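Side-chain contacts in universal stress protein (Pseudomonas aeruginosa UCBPP-PA14, PDB 7MQ5), which is of unknown function but, as a universal stress protein of the HUP clan, probably takes part in the cell's response to stress: residues 20-25 with 127-132; 95-100 with 106-111. All blocks are in the same frame, centred on the assembly; numbering follows the deposited sequence. Where two conformers were deposited one is given.

Both contacts flank the C-terminal ends of the parallel strands in the N-terminal half of the chain, and their centres lie about 14 Å apart. They join directly at two places. K127, from contact 1, probably donates a hydrogen bond from NZ to A106 O of contact 2 at 2.8 Å, while its CE packs 3.7 Å from H97 ND1. On the helix side, L22 N and Q96 OE1 make a probable hydrogen bond of 3.0 Å, which ties the start of helix 22-34 to the end of strand 92-96. Contact 2 is local, spanning one loop, whereas contact 1 brings together residues more than a hundred positions apart. Neither involves a bound ligand.

Contact 1 of 2, residues 20-25 with 127-132; sequences EGLALK and KTARPW
A129 and L22 supply most of the surface buried here, where the start of helix 22-34 faces the loop that follows strand 123-126. The contact is made by van der Waals touch, with no hydrogen bond from one segment to the other. L22 reaches over with its isobutyl end: CG lies 3.8 Å from T128 O and also near A129 CA. Both of its methyls lean on A129 from the same side, CD1 4.0 Å from A129 CA and close to the carbonyl oxygen, CD2 4.1 Å from A129 CB. A first torsion of -91° in L22, well off a staggered value, accompanies this fit.

E20, exposed to solvent, adds a smaller contact. It is modelled in two conformers; in one of them CG is anti to the carbonyl carbon (chi1 -70°) and the chain runs on extended, which carries OE2 to 3.4 Å from A129 CB, a touch not certain to be kept in the other. The carboxylate's polar partner lies elsewhere, as OE1 is hydrogen-bonded to Q96 NE2.

Behind A129 the loop is shaped by an ST turn. T128 OG1 accepts from R130 N at 3.2 Å, in a nearly straight bond, and also, through a more bent one, from R130 NE at 3.1 Å, the oxygen standing 28° out of the guanidinium plane. Two N-H groups thus grip one hydroxyl oxygen and fold the arginine back over the threonine. R130 goes on to form a salt bridge with D237, and its carbonyl accepts from R26.

G21 holds the N-cap position just before the helix, and its carbonyl receives K25 N at 3.3 Å. L22 also packs on T126 of strand 123-126, while W132 lies against L29 and I30 of helix 22-34, so the loop lines one side of that helix.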
loop_
_atom_site.group_PDB
_atom_site.type_symbol
_atom_site.label_atom_id
_atom_site.label_comp_id
_atom_site.label_asym_id
_atom_site.label_seq_id
_atom_site.Cartn_x
_atom_site.Cartn_y
_atom_site.Cartn_z
ATOM N N GLU A 20 -1.250 -5.077 19.531
ATOM C CA GLU A 20 -0.296 -5.268 18.414
ATOM C C GLU A 20 0.235 -3.891 18.017
ATOM O O GLU A 20 -0.442 -2.877 18.305
ATOM C CB GLU A 20 -0.939 -5.978 17.220
ATOM C CG GLU A 20 -1.249 -7.449 17.474
ATOM C CD GLU A 20 -1.689 -8.194 16.225
ATOM O OE1 GLU A 20 -2.246 -7.538 15.327
ATOM O OE2 GLU A 20 -1.437 -9.416 16.134
ATOM N N GLY A 21 1.444 -3.874 17.469
ATOM C CA GLY A 21 2.066 -2.643 16.966
ATOM C C GLY A 21 2.672 -2.931 15.616
ATOM O O GLY A 21 3.872 -2.705 15.450
ATOM N N LEU A 22 1.858 -3.393 14.669
ATOM C CA LEU A 22 2.466 -3.810 13.381
ATOM C C LEU A 22 2.905 -2.594 12.568
ATOM O O LEU A 22 3.810 -2.773 11.751
ATOM C CB LEU A 22 1.530 -4.726 12.581
ATOM C CG LEU A 22 1.681 -6.234 12.830
ATOM C CD1 LEU A 22 3.073 -6.735 12.474
ATOM C CD2 LEU A 22 1.367 -6.593 14.257
ATOM N N ALA A 23 2.271 -1.426 12.721
ATOM C CA ALA A 23 2.726 -0.274 11.893
ATOM C C ALA A 23 4.206 0.012 12.170
ATOM O O ALA A 23 4.999 0.150 11.222
ATOM C CB ALA A 23 1.865 0.939 12.131
ATOM N N LEU A 24 4.577 0.070 13.442
ATOM C CA LEU A 24 5.996 0.357 13.769
ATOM C C LEU A 24 6.891 -0.821 13.367
ATOM O O LEU A 24 8.027 -0.582 12.958
ATOM C CB LEU A 24 6.133 0.672 15.258
ATOM C CG LEU A 24 7.533 1.076 15.716
ATOM C CD1 LEU A 24 8.072 2.275 14.930
ATOM C CD2 LEU A 24 7.501 1.369 17.206
ATOM N N LYS A 25 6.408 -2.061 13.493
ATOM C CA LYS A 25 7.268 -3.207 13.076
ATOM C C LYS A 25 7.579 -3.098 11.576
ATOM O O LYS A 25 8.753 -3.281 11.188
ATOM C CB LYS A 25 6.604 -4.538 13.436
ATOM C CG LYS A 25 6.653 -4.877 14.921
ATOM C CD LYS A 25 5.973 -6.177 15.277
ATOM C CE LYS A 25 6.278 -6.618 16.693
ATOM N NZ LYS A 25 7.717 -6.928 16.861
ATOM N N LYS A 127 -2.554 -5.591 7.632
ATOM C CA LYS A 127 -3.744 -6.413 7.963
ATOM C C LYS A 127 -3.369 -7.762 8.575
ATOM O O LYS A 127 -4.292 -8.470 9.009
ATOM C CB LYS A 127 -4.609 -6.636 6.722
ATOM C CG LYS A 127 -5.093 -5.362 6.039
ATOM C CD LYS A 127 -6.106 -5.602 4.941
ATOM C CE LYS A 127 -7.482 -5.901 5.486
ATOM N NZ LYS A 127 -8.454 -6.200 4.407
ATOM N N THR A 128 -2.091 -8.122 8.582
ATOM C CA THR A 128 -1.668 -9.428 9.139
ATOM C C THR A 128 -0.523 -9.193 10.119
ATOM O O THR A 128 0.203 -8.207 9.959
ATOM C CB THR A 128 -1.260 -10.413 8.033
ATOM O OG1 THR A 128 -0.918 -11.660 8.645
ATOM C CG2 THR A 128 -0.096 -9.930 7.190
ATOM N N ALA A 129 -0.386 -10.076 11.101
ATOM C CA ALA A 129 0.743 -9.992 12.053
ATOM C C ALA A 129 1.916 -10.830 11.547
ATOM O O ALA A 129 2.984 -10.783 12.180
ATOM C CB ALA A 129 0.313 -10.452 13.416
ATOM N N ARG A 130 1.727 -11.566 10.454
ATOM C CA ARG A 130 2.844 -12.392 9.935
ATOM C C ARG A 130 4.025 -11.498 9.573
ATOM O O ARG A 130 3.842 -10.425 9.007
ATOM C CB ARG A 130 2.399 -13.171 8.701
ATOM C CG ARG A 130 1.393 -14.273 8.987
ATOM C CD ARG A 130 0.994 -14.899 7.669
ATOM N NE ARG A 130 0.069 -14.042 6.932
ATOM C CZ ARG A 130 0.035 -13.909 5.606
ATOM N NH1 ARG A 130 0.947 -14.494 4.852
ATOM N NH2 ARG A 130 -0.871 -13.130 5.048
ATOM N N PRO A 131 5.278 -11.915 9.860
ATOM C CA PRO A 131 6.434 -11.128 9.445
ATOM C C PRO A 131 6.556 -11.099 7.912
ATOM O O PRO A 131 6.170 -12.036 7.247
ATOM C CB PRO A 131 7.623 -11.873 10.074
ATOM C CG PRO A 131 7.118 -13.284 10.263
ATOM C CD PRO A 131 5.648 -13.133 10.597
ATOM N N TRP A 132 7.101 -10.018 7.376
ATOM C CA TRP A 132 7.355 -9.978 5.914
ATOM C C TRP A 132 8.526 -10.879 5.522
ATOM O O TRP A 132 8.505 -11.397 4.409
ATOM C CB TRP A 132 7.697 -8.557 5.496
ATOM C CG TRP A 132 6.527 -7.640 5.401
ATOM C CD1 TRP A 132 5.255 -7.837 5.856
ATOM C CD2 TRP A 132 6.572 -6.304 4.888
ATOM N NE1 TRP A 132 4.491 -6.733 5.593
ATOM C CE2 TRP A 132 5.276 -5.767 5.029
ATOM C CE3 TRP A 132 7.579 -5.509 4.332
ATOM C CZ2 TRP A 132 4.958 -4.477 4.606
ATOM C CZ3 TRP A 132 7.262 -4.240 3.905
ATOM C CH2 TRP A 132 5.973 -3.733 4.052
#

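Contact 2 of 2, residues 95-100 with 106-111; sequences KQHFPD and AILTPD
H97 and I107 meet in the loop of a beta-alpha-beta unit, strand 92-96 to helix 110-118 to strand 123-126, within the Rossmann-like alpha/beta fold of this family. H97 NE2 donates to I107 O over 2.9 Å with an N-H...O angle of 155°. The donor stands above the carbonyl plane, 57° out of it, away from the lone-pair directions. The imidazole is also clasped between two apolar groups: L108 CD2 makes a CH-pi contact over one face, 3.9 Å from the ring centroid, and P99 CD covers the opposite face, offset toward the rim. Having CG anti to the backbone N (chi1 168°) sets the H97 ring where NE2 meets I107 O.

Farther along, the T109 methyl CG2 lies against the loop 97-100, 3.5 Å from F98 O and 3.7 Å from D100 OD1. The D100 and T109 side chains cross at about a right angle, and D100 OD2 lies 4.0 Å from P110 CD.

Around this shell, T109 takes the N-cap position of helix 110-118, with OG1 bonded to D112 N; the same torsion that turns the hydroxyl to the helix leaves CG2 beside its own backbone N. D265 accepts from L108 N. K95 NZ curls round to the carbonyl of the next residue, Q96 O, at 3.2 Å and forms a salt bridge with D112, tying the strand end to the helix. I107 O has a second donor besides the imidazole: a water gives it a hydrogen bond of 2.7 Å and accepts one from D100 N.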
loop_
_atom_site.group_PDB
_atom_site.type_symbol
_atom_site.label_atom_id
_atom_site.label_comp_id
_atom_site.label_asym_id
_atom_site.label_seq_id
_atom_site.Cartn_x
_atom_site.Cartn_y
_atom_site.Cartn_z
ATOM N N LYS A 95 -0.313 2.408 8.524
ATOM C CA LYS A 95 -1.355 2.329 9.564
ATOM C C LYS A 95 -1.848 0.887 9.666
ATOM O O LYS A 95 -2.081 0.243 8.623
ATOM C CB LYS A 95 -2.517 3.264 9.240
ATOM C CG LYS A 95 -3.570 3.249 10.329
ATOM C CD LYS A 95 -4.702 4.223 10.172
ATOM C CE LYS A 95 -5.734 4.052 11.277
ATOM N NZ LYS A 95 -6.404 2.723 11.225
ATOM N N GLN A 96 -2.041 0.419 10.888
ATOM C CA GLN A 96 -2.591 -0.933 11.085
ATOM C C GLN A 96 -4.118 -0.893 11.025
ATOM O O GLN A 96 -4.754 0.017 11.589
ATOM C CB GLN A 96 -2.118 -1.510 12.417
ATOM C CG GLN A 96 -2.693 -2.889 12.697
ATOM C CD GLN A 96 -1.999 -3.644 13.806
ATOM O OE1 GLN A 96 -1.099 -3.147 14.490
ATOM N NE2 GLN A 96 -2.436 -4.875 13.994
ATOM N N HIS A 97 -4.671 -1.892 10.360
ATOM C CA HIS A 97 -6.130 -2.095 10.262
ATOM C C HIS A 97 -6.654 -2.772 11.525
ATOM O O HIS A 97 -6.103 -3.819 11.915
ATOM C CB HIS A 97 -6.426 -2.971 9.050
ATOM C CG HIS A 97 -7.818 -3.482 9.004
ATOM N ND1 HIS A 97 -8.100 -4.830 8.979
ATOM C CD2 HIS A 97 -8.996 -2.832 8.971
ATOM C CE1 HIS A 97 -9.407 -4.993 8.927
ATOM N NE2 HIS A 97 -9.983 -3.777 8.916
ATOM N N PHE A 98 -7.667 -2.158 12.135
ATOM C CA PHE A 98 -8.392 -2.731 13.299
ATOM C C PHE A 98 -9.871 -2.768 12.924
ATOM O O PHE A 98 -10.514 -1.726 12.847
ATOM C CB PHE A 98 -8.123 -1.934 14.580
ATOM C CG PHE A 98 -6.692 -1.972 15.047
ATOM C CD1 PHE A 98 -6.192 -3.073 15.722
ATOM C CD2 PHE A 98 -5.839 -0.910 14.808
ATOM C CE1 PHE A 98 -4.868 -3.121 16.129
ATOM C CE2 PHE A 98 -4.520 -0.950 15.227
ATOM C CZ PHE A 98 -4.033 -2.058 15.880
ATOM N N PRO A 99 -10.432 -3.949 12.581
ATOM C CA PRO A 99 -11.831 -4.035 12.158
ATOM C C PRO A 99 -12.836 -3.702 13.267
ATOM O O PRO A 99 -12.558 -3.977 14.427
ATOM C CB PRO A 99 -12.002 -5.499 11.732
ATOM C CG PRO A 99 -10.923 -6.234 12.492
ATOM C CD PRO A 99 -9.764 -5.260 12.567
ATOM N N ASP A 100 -13.982 -3.139 12.868
ATOM C CA ASP A 100 -15.070 -2.774 13.817
ATOM C C ASP A 100 -15.825 -4.028 14.272
ATOM O O ASP A 100 -16.298 -4.034 15.422
ATOM C CB ASP A 100 -16.065 -1.795 13.183
ATOM C CG ASP A 100 -15.558 -0.367 13.066
ATOM O OD1 ASP A 100 -14.663 0.009 13.850
ATOM O OD2 ASP A 100 -16.066 0.358 12.188
ATOM N N ALA A 106 -11.994 -8.562 7.737
ATOM C CA ALA A 106 -11.205 -7.982 6.617
ATOM C C ALA A 106 -11.726 -6.609 6.159
ATOM O O ALA A 106 -10.997 -5.918 5.446
ATOM C CB ALA A 106 -11.159 -8.945 5.457
ATOM N N ILE A 107 -12.908 -6.207 6.632
ATOM C CA ILE A 107 -13.556 -4.931 6.201
ATOM C C ILE A 107 -12.834 -3.720 6.806
ATOM O O ILE A 107 -12.748 -3.636 8.053
ATOM C CB ILE A 107 -15.044 -4.952 6.602
ATOM C CG1 ILE A 107 -15.769 -6.189 6.063
ATOM C CG2 ILE A 107 -15.735 -3.663 6.189
ATOM C CD1 ILE A 107 -15.769 -6.303 4.557
ATOM N N LEU A 108 -12.384 -2.783 5.967
ATOM C CA LEU A 108 -11.731 -1.559 6.497
ATOM C C LEU A 108 -12.799 -0.657 7.127
ATOM O O LEU A 108 -13.967 -0.676 6.690
ATOM C CB LEU A 108 -11.012 -0.809 5.374
ATOM C CG LEU A 108 -9.957 -1.581 4.591
ATOM C CD1 LEU A 108 -9.250 -0.635 3.634
ATOM C CD2 LEU A 108 -8.950 -2.276 5.498
ATOM N N THR A 109 -12.391 0.144 8.101
ATOM C CA THR A 109 -13.349 1.078 8.736
ATOM C C THR A 109 -13.658 2.240 7.799
ATOM O O THR A 109 -12.892 2.556 6.892
ATOM C CB THR A 109 -12.797 1.638 10.046
ATOM O OG1 THR A 109 -11.750 2.570 9.752
ATOM C CG2 THR A 109 -12.317 0.545 10.977
ATOM N N PRO A 110 -14.799 2.931 7.989
ATOM C CA PRO A 110 -15.093 4.110 7.182
ATOM C C PRO A 110 -13.968 5.158 7.257
ATOM O O PRO A 110 -13.675 5.771 6.255
ATOM C CB PRO A 110 -16.412 4.601 7.794
ATOM C CG PRO A 110 -17.075 3.341 8.286
ATOM C CD PRO A 110 -15.935 2.519 8.839
ATOM N N ASP A 111 -13.335 5.319 8.420
ATOM C CA ASP A 111 -12.263 6.345 8.512
ATOM C C ASP A 111 -11.035 5.865 7.718
ATOM O O ASP A 111 -10.377 6.703 7.085
ATOM C CB ASP A 111 -11.930 6.699 9.959
ATOM C CG ASP A 111 -11.070 7.948 10.047
ATOM O OD1 ASP A 111 -11.623 9.070 9.907
ATOM O OD2 ASP A 111 -9.858 7.782 10.147
HETATM O O HOH W 1 -14.365 -2.599 10.004
#